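Local coordinates for alpha-fucosidase GH29 (Fusarium graminearum, PDB 4PSR), which hydrolyses alpha-L-fucosides as a family 29 glycoside hydrolase, probably releasing alpha-1,6-linked fucose from the reducing-end N-acetylglucosamine of glycoprotein glycans, at residues Tyr32-Glu46 against Asp303-Val315. Sequence-based numbering, arbitrary orientation.
Sequences YWHWGAFTTAQYASE and DDAISASSWSYTV. With FUL (beta-L-fucopyranose), chain M.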
loop_
_atom_site.group_PDB
_atom_site.type_symbol
_atom_site.label_atom_id
_atom_site.label_comp_id
_atom_site.label_asym_id
_atom_site.label_seq_id
_atom_site.Cartn_x
_atom_site.Cartn_y
_atom_site.Cartn_z
ATOM N N TYR A 32 -0.871 8.911 4.572
ATOM C CA TYR A 32 -0.260 9.024 5.886
ATOM C C TYR A 32 0.940 9.954 5.834
ATOM O O TYR A 32 1.274 10.473 4.777
ATOM C CB TYR A 32 0.069 7.663 6.541
ATOM C CG TYR A 32 1.254 6.816 6.060
ATOM C CD1 TYR A 32 1.923 6.015 6.971
ATOM C CD2 TYR A 32 1.633 6.752 4.737
ATOM C CE1 TYR A 32 2.950 5.207 6.591
ATOM C CE2 TYR A 32 2.681 5.934 4.333
ATOM C CZ TYR A 32 3.320 5.157 5.257
ATOM O OH TYR A 32 4.350 4.318 4.816
ATOM N N TRP A 33 1.537 10.215 6.989
ATOM C CA TRP A 33 2.598 11.202 7.060
ATOM C C TRP A 33 3.679 10.815 8.060
ATOM O O TRP A 33 3.404 10.552 9.223
ATOM C CB TRP A 33 2.043 12.618 7.372
ATOM C CG TRP A 33 0.964 12.676 8.393
ATOM C CD1 TRP A 33 1.087 12.924 9.725
ATOM C CD2 TRP A 33 -0.433 12.565 8.138
ATOM N NE1 TRP A 33 -0.156 12.940 10.335
ATOM C CE2 TRP A 33 -1.100 12.702 9.373
ATOM C CE3 TRP A 33 -1.181 12.298 6.996
ATOM C CZ2 TRP A 33 -2.478 12.611 9.480
ATOM C CZ3 TRP A 33 -2.561 12.206 7.112
ATOM C CH2 TRP A 33 -3.186 12.352 8.341
ATOM N N HIS A 34 4.907 10.836 7.562
ATOM C CA HIS A 34 6.091 10.681 8.398
ATOM C C HIS A 34 6.482 12.051 8.950
ATOM O O HIS A 34 7.302 12.753 8.365
ATOM C CB HIS A 34 7.262 10.100 7.589
ATOM C CG HIS A 34 7.177 8.625 7.324
ATOM N ND1 HIS A 34 6.209 8.039 6.535
ATOM C CD2 HIS A 34 7.992 7.615 7.722
ATOM C CE1 HIS A 34 6.425 6.732 6.477
ATOM N NE2 HIS A 34 7.503 6.454 7.183
ATOM N N TRP A 35 5.930 12.379 10.106
ATOM C CA TRP A 35 6.184 13.658 10.750
ATOM C C TRP A 35 6.414 13.402 12.205
ATOM O O TRP A 35 5.584 12.791 12.870
ATOM C CB TRP A 35 4.982 14.580 10.571
ATOM C CG TRP A 35 5.146 15.954 11.163
ATOM C CD1 TRP A 35 6.077 16.890 10.838
ATOM C CD2 TRP A 35 4.344 16.520 12.193
ATOM N NE1 TRP A 35 5.894 18.009 11.606
ATOM C CE2 TRP A 35 4.828 17.805 12.443
ATOM C CE3 TRP A 35 3.252 16.050 12.930
ATOM C CZ2 TRP A 35 4.248 18.655 13.389
ATOM C CZ3 TRP A 35 2.664 16.897 13.867
ATOM C CH2 TRP A 35 3.170 18.179 14.089
ATOM N N GLY A 36 7.549 13.855 12.724
ATOM C CA GLY A 36 7.850 13.638 14.131
ATOM C C GLY A 36 9.166 14.274 14.548
ATOM O O GLY A 36 9.675 15.117 13.849
ATOM N N ALA A 37 9.691 13.852 15.692
ATOM C CA ALA A 37 10.953 14.399 16.160
ATOM C C ALA A 37 12.091 14.063 15.198
ATOM O O ALA A 37 13.072 14.781 15.141
ATOM C CB ALA A 37 11.284 13.897 17.554
ATOM N N PHE A 38 11.931 13.005 14.409
ATOM C CA PHE A 38 12.930 12.659 13.390
ATOM C C PHE A 38 12.964 13.689 12.273
ATOM O O PHE A 38 13.934 13.744 11.512
ATOM C CB PHE A 38 12.678 11.261 12.808
ATOM C CG PHE A 38 11.250 11.024 12.366
ATOM C CD1 PHE A 38 10.772 11.544 11.154
ATOM C CD2 PHE A 38 10.379 10.324 13.177
ATOM C CE1 PHE A 38 9.442 11.363 10.781
ATOM C CE2 PHE A 38 9.038 10.127 12.792
ATOM C CZ PHE A 38 8.588 10.669 11.603
ATOM N N THR A 39 11.934 14.536 12.176
ATOM C CA THR A 39 11.892 15.585 11.175
ATOM C C THR A 39 12.678 16.844 11.614
ATOM O O THR A 39 12.972 17.709 10.791
ATOM C CB THR A 39 10.416 15.991 10.867
ATOM O OG1 THR A 39 9.617 14.809 10.674
ATOM C CG2 THR A 39 10.322 16.884 9.645
ATOM N N THR A 40 12.946 16.964 12.912
ATOM C CA THR A 40 13.486 18.209 13.460
ATOM C C THR A 40 14.743 18.706 12.719
ATOM O O THR A 40 14.830 19.889 12.367
ATOM C CB THR A 40 13.785 18.089 14.954
ATOM O OG1 THR A 40 12.683 17.466 15.638
ATOM C CG2 THR A 40 14.015 19.466 15.560
ATOM N N ALA A 41 15.679 17.799 12.434
ATOM C CA ALA A 41 16.914 18.199 11.743
ATOM C C ALA A 41 16.693 18.604 10.283
ATOM O O ALA A 41 17.491 19.329 9.689
ATOM C CB ALA A 41 17.912 17.095 11.820
ATOM N N GLN A 42 15.583 18.155 9.699
ATOM C CA GLN A 42 15.275 18.416 8.293
ATOM C C GLN A 42 16.485 18.130 7.404
ATOM O O GLN A 42 16.790 18.881 6.483
ATOM C CB GLN A 42 14.749 19.856 8.074
ATOM C CG GLN A 42 13.448 20.110 8.900
ATOM C CD GLN A 42 12.773 21.437 8.661
ATOM O OE1 GLN A 42 11.544 21.519 8.709
ATOM N NE2 GLN A 42 13.544 22.467 8.380
ATOM N N TYR A 43 17.122 16.993 7.663
ATOM C CA TYR A 43 18.352 16.616 6.961
ATOM C C TYR A 43 18.402 15.130 6.669
ATOM O O TYR A 43 18.083 14.333 7.538
ATOM C CB TYR A 43 19.589 17.015 7.780
ATOM C CG TYR A 43 20.884 16.902 6.986
ATOM C CD1 TYR A 43 21.253 17.928 6.120
ATOM C CD2 TYR A 43 21.681 15.776 7.072
ATOM C CE1 TYR A 43 22.408 17.844 5.372
ATOM C CE2 TYR A 43 22.842 15.683 6.331
ATOM C CZ TYR A 43 23.181 16.711 5.480
ATOM O OH TYR A 43 24.358 16.622 4.733
ATOM N N ALA A 44 18.774 14.805 5.419
ATOM C CA ALA A 44 19.004 13.441 4.916
ATOM C C ALA A 44 17.693 12.630 4.757
ATOM O O ALA A 44 17.223 12.434 3.649
ATOM C CB ALA A 44 20.023 12.705 5.778
ATOM N N SER A 45 17.141 12.150 5.864
ATOM C CA SER A 45 15.909 11.378 5.864
ATOM C C SER A 45 15.411 11.204 7.280
ATOM O O SER A 45 16.015 11.672 8.247
ATOM C CB SER A 45 16.118 9.995 5.248
ATOM O OG SER A 45 16.905 9.203 6.108
ATOM N N GLU A 46 14.275 10.523 7.383
ATOM C CA GLU A 46 13.738 10.113 8.666
ATOM C C GLU A 46 14.636 9.140 9.430
ATOM O O GLU A 46 14.378 8.886 10.599
ATOM C CB GLU A 46 12.328 9.518 8.486
ATOM C CG GLU A 46 12.264 8.127 7.849
ATOM C CD GLU A 46 12.640 8.030 6.380
ATOM O OE1 GLU A 46 12.641 9.040 5.650
ATOM O OE2 GLU A 46 12.940 6.885 5.951
ATOM N N ASP A 303 3.080 1.189 -0.143
ATOM C CA ASP A 303 3.231 2.601 0.237
ATOM C C ASP A 303 4.025 3.372 -0.820
ATOM O O ASP A 303 4.953 2.828 -1.423
ATOM C CB ASP A 303 3.950 2.745 1.579
ATOM C CG ASP A 303 3.512 1.717 2.564
ATOM O OD1 ASP A 303 2.316 1.697 2.910
ATOM O OD2 ASP A 303 4.377 0.886 2.962
ATOM N N ASP A 304 3.684 4.633 -1.051
ATOM C CA ASP A 304 4.441 5.478 -1.959
ATOM C C ASP A 304 4.603 6.843 -1.298
ATOM O O ASP A 304 4.155 7.032 -0.178
ATOM C CB ASP A 304 3.748 5.609 -3.304
ATOM C CG ASP A 304 4.739 5.625 -4.459
ATOM O OD1 ASP A 304 5.735 6.390 -4.398
ATOM O OD2 ASP A 304 4.526 4.861 -5.418
ATOM N N ALA A 305 5.237 7.793 -1.985
ATOM C CA ALA A 305 5.518 9.092 -1.379
ATOM C C ALA A 305 5.603 10.157 -2.450
ATOM O O ALA A 305 6.029 9.863 -3.564
ATOM C CB ALA A 305 6.817 9.006 -0.592
ATOM N N ILE A 306 5.151 11.376 -2.152
ATOM C CA ILE A 306 5.309 12.473 -3.090
ATOM C C ILE A 306 6.823 12.783 -3.231
ATOM O O ILE A 306 7.225 13.264 -4.234
ATOM C CB ILE A 306 4.439 13.740 -2.700
ATOM C CG1 ILE A 306 2.959 13.352 -2.564
ATOM C CG2 ILE A 306 4.594 14.840 -3.724
ATOM C CD1 ILE A 306 2.080 14.498 -2.073
ATOM N N SER A 307 7.471 12.778 -2.096
ATOM C CA SER A 307 8.854 13.135 -2.060
ATOM C C SER A 307 9.666 12.207 -2.937
ATOM O O SER A 307 9.417 11.010 -2.998
ATOM C CB SER A 307 9.331 13.030 -0.637
ATOM O OG SER A 307 10.719 13.112 -0.630
ATOM N N ALA A 308 10.587 12.819 -3.668
ATOM C CA ALA A 308 11.538 12.132 -4.509
ATOM C C ALA A 308 12.847 12.018 -3.749
ATOM O O ALA A 308 13.843 11.537 -4.284
ATOM C CB ALA A 308 11.736 12.903 -5.772
ATOM N N SER A 309 12.830 12.456 -2.491
ATOM C CA SER A 309 13.990 12.359 -1.639
ATOM C C SER A 309 13.679 11.214 -0.599
ATOM O O SER A 309 13.554 10.076 -1.002
ATOM C CB SER A 309 14.309 13.773 -1.102
ATOM O OG SER A 309 14.527 14.720 -2.199
ATOM N N SER A 310 13.595 11.538 0.692
ATOM C CA SER A 310 13.101 10.798 1.879
ATOM C C SER A 310 11.587 10.771 2.215
ATOM O O SER A 310 10.816 11.409 1.514
ATOM C CB SER A 310 13.939 11.374 3.027
ATOM O OG SER A 310 13.229 11.910 4.101
ATOM N N TRP A 311 11.170 10.021 3.234
ATOM C CA TRP A 311 9.758 9.983 3.689
ATOM C C TRP A 311 9.415 11.217 4.543
ATOM O O TRP A 311 8.247 11.593 4.671
ATOM C CB TRP A 311 9.418 8.684 4.461
ATOM C CG TRP A 311 9.633 7.454 3.644
ATOM C CD1 TRP A 311 10.819 6.822 3.442
ATOM C CD2 TRP A 311 8.647 6.704 2.911
ATOM N NE1 TRP A 311 10.647 5.741 2.635
ATOM C CE2 TRP A 311 9.321 5.641 2.290
ATOM C CE3 TRP A 311 7.260 6.823 2.727
ATOM C CZ2 TRP A 311 8.667 4.708 1.491
ATOM C CZ3 TRP A 311 6.606 5.887 1.945
ATOM C CH2 TRP A 311 7.311 4.853 1.324
ATOM N N SER A 312 10.425 11.850 5.125
ATOM C CA SER A 312 10.232 12.998 6.014
ATOM C C SER A 312 10.865 14.250 5.379
ATOM O O SER A 312 11.799 14.166 4.602
ATOM C CB SER A 312 10.862 12.656 7.356
ATOM O OG SER A 312 10.836 13.732 8.272
ATOM N N TYR A 313 10.306 15.423 5.671
ATOM C CA TYR A 313 10.763 16.661 5.073
ATOM C C TYR A 313 12.228 16.926 5.346
ATOM O O TYR A 313 12.672 16.848 6.473
ATOM C CB TYR A 313 9.923 17.853 5.596
ATOM C CG TYR A 313 10.365 19.146 4.969
ATOM C CD1 TYR A 313 9.859 19.530 3.732
ATOM C CD2 TYR A 313 11.299 19.976 5.580
ATOM C CE1 TYR A 313 10.292 20.685 3.106
ATOM C CE2 TYR A 313 11.723 21.138 4.947
ATOM C CZ TYR A 313 11.193 21.462 3.712
ATOM O OH TYR A 313 11.594 22.613 3.056
ATOM N N THR A 314 12.947 17.306 4.292
ATOM C CA THR A 314 14.325 17.766 4.432
ATOM C C THR A 314 14.497 19.040 3.614
ATOM O O THR A 314 13.832 19.249 2.594
ATOM C CB THR A 314 15.322 16.677 3.947
ATOM O OG1 THR A 314 15.093 16.374 2.562
ATOM C CG2 THR A 314 15.184 15.397 4.760
ATOM N N VAL A 315 15.415 19.905 4.041
ATOM C CA VAL A 315 15.693 21.101 3.261
ATOM C C VAL A 315 16.243 20.703 1.897
ATOM O O VAL A 315 17.167 19.899 1.829
ATOM C CB VAL A 315 16.680 22.010 3.990
ATOM C CG1 VAL A 315 17.056 23.192 3.108
ATOM C CG2 VAL A 315 16.059 22.510 5.280
HETATM C C1 FUL M . 10.810 1.568 5.919
HETATM C C2 FUL M . 11.326 2.495 7.000
HETATM O O2 FUL M . 12.639 2.130 7.452
HETATM C C3 FUL M . 11.338 3.873 6.392
HETATM O O3 FUL M . 11.883 4.780 7.325
HETATM C C4 FUL M . 9.914 4.224 6.041
HETATM O O4 FUL M . 9.139 4.303 7.234
HETATM C C5 FUL M . 9.355 3.170 5.095
HETATM C C6 FUL M . 7.899 3.400 4.750
HETATM O O5 FUL M . 9.463 1.851 5.623
HETATM O O1 FUL M . 10.859 0.250 6.404
HETATM O O HOH W 1 7.838 15.151 7.041
#
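Trp311 meets His34, Glu46 and the bound fucose in turn. Its CB lies over the centre of the His34 imidazole, a CH-pi contact 3.7 Å from the ring centroid. With CG anti to the carbonyl carbon (chi1 -60°), the indole runs alongside His34, the two ring planes 35° apart. CG itself lies nearest Glu46 OE1 and fucose C4. CD1 comes 3.3 Å from Glu46 OE2, the carboxylate standing nearly upright against the indole, and NE1 lies near fucose C4 and C5. On the other side, CE3 lies near His34 CE1, and CZ3 brushes Tyr32 OH. CE2 and CZ2 carry the methyl C6 of the sugar over one ring face, CZ2 being 3.6 Å from C6; CD2 and the tip CH2 lie near C6 as well.

Two of the sugar's hydroxyls are held from here. His34 NE2 and fucose O4 share a 2.7 Å hydrogen bond, and His34 ND1 is hydrogen-bonded to Asn342, which fixes the ring's rotation. Glu46 is bent at chi2 (-69°): OE2 accepts from fucose O3, and OE1 takes the backbone N-H of Trp311 at 3.0 Å, from above the carboxylate plane.

Farther from the sugar, Thr39 OG1 and Ser312 OG share a 2.9 Å hydrogen bond, and a water links His34 O to Tyr313 N. Val315 N donates to Gln42 O at 3.0 Å, joining the end of 303-315 to the turn of Thr39-Gln42.

Both segments continue from TIM-barrel strands, 29-33 and 300-305. Strand 337-343 runs between these two, closing the barrel, and the loops meet beyond its C-terminal end, forming one wall of the fucose site.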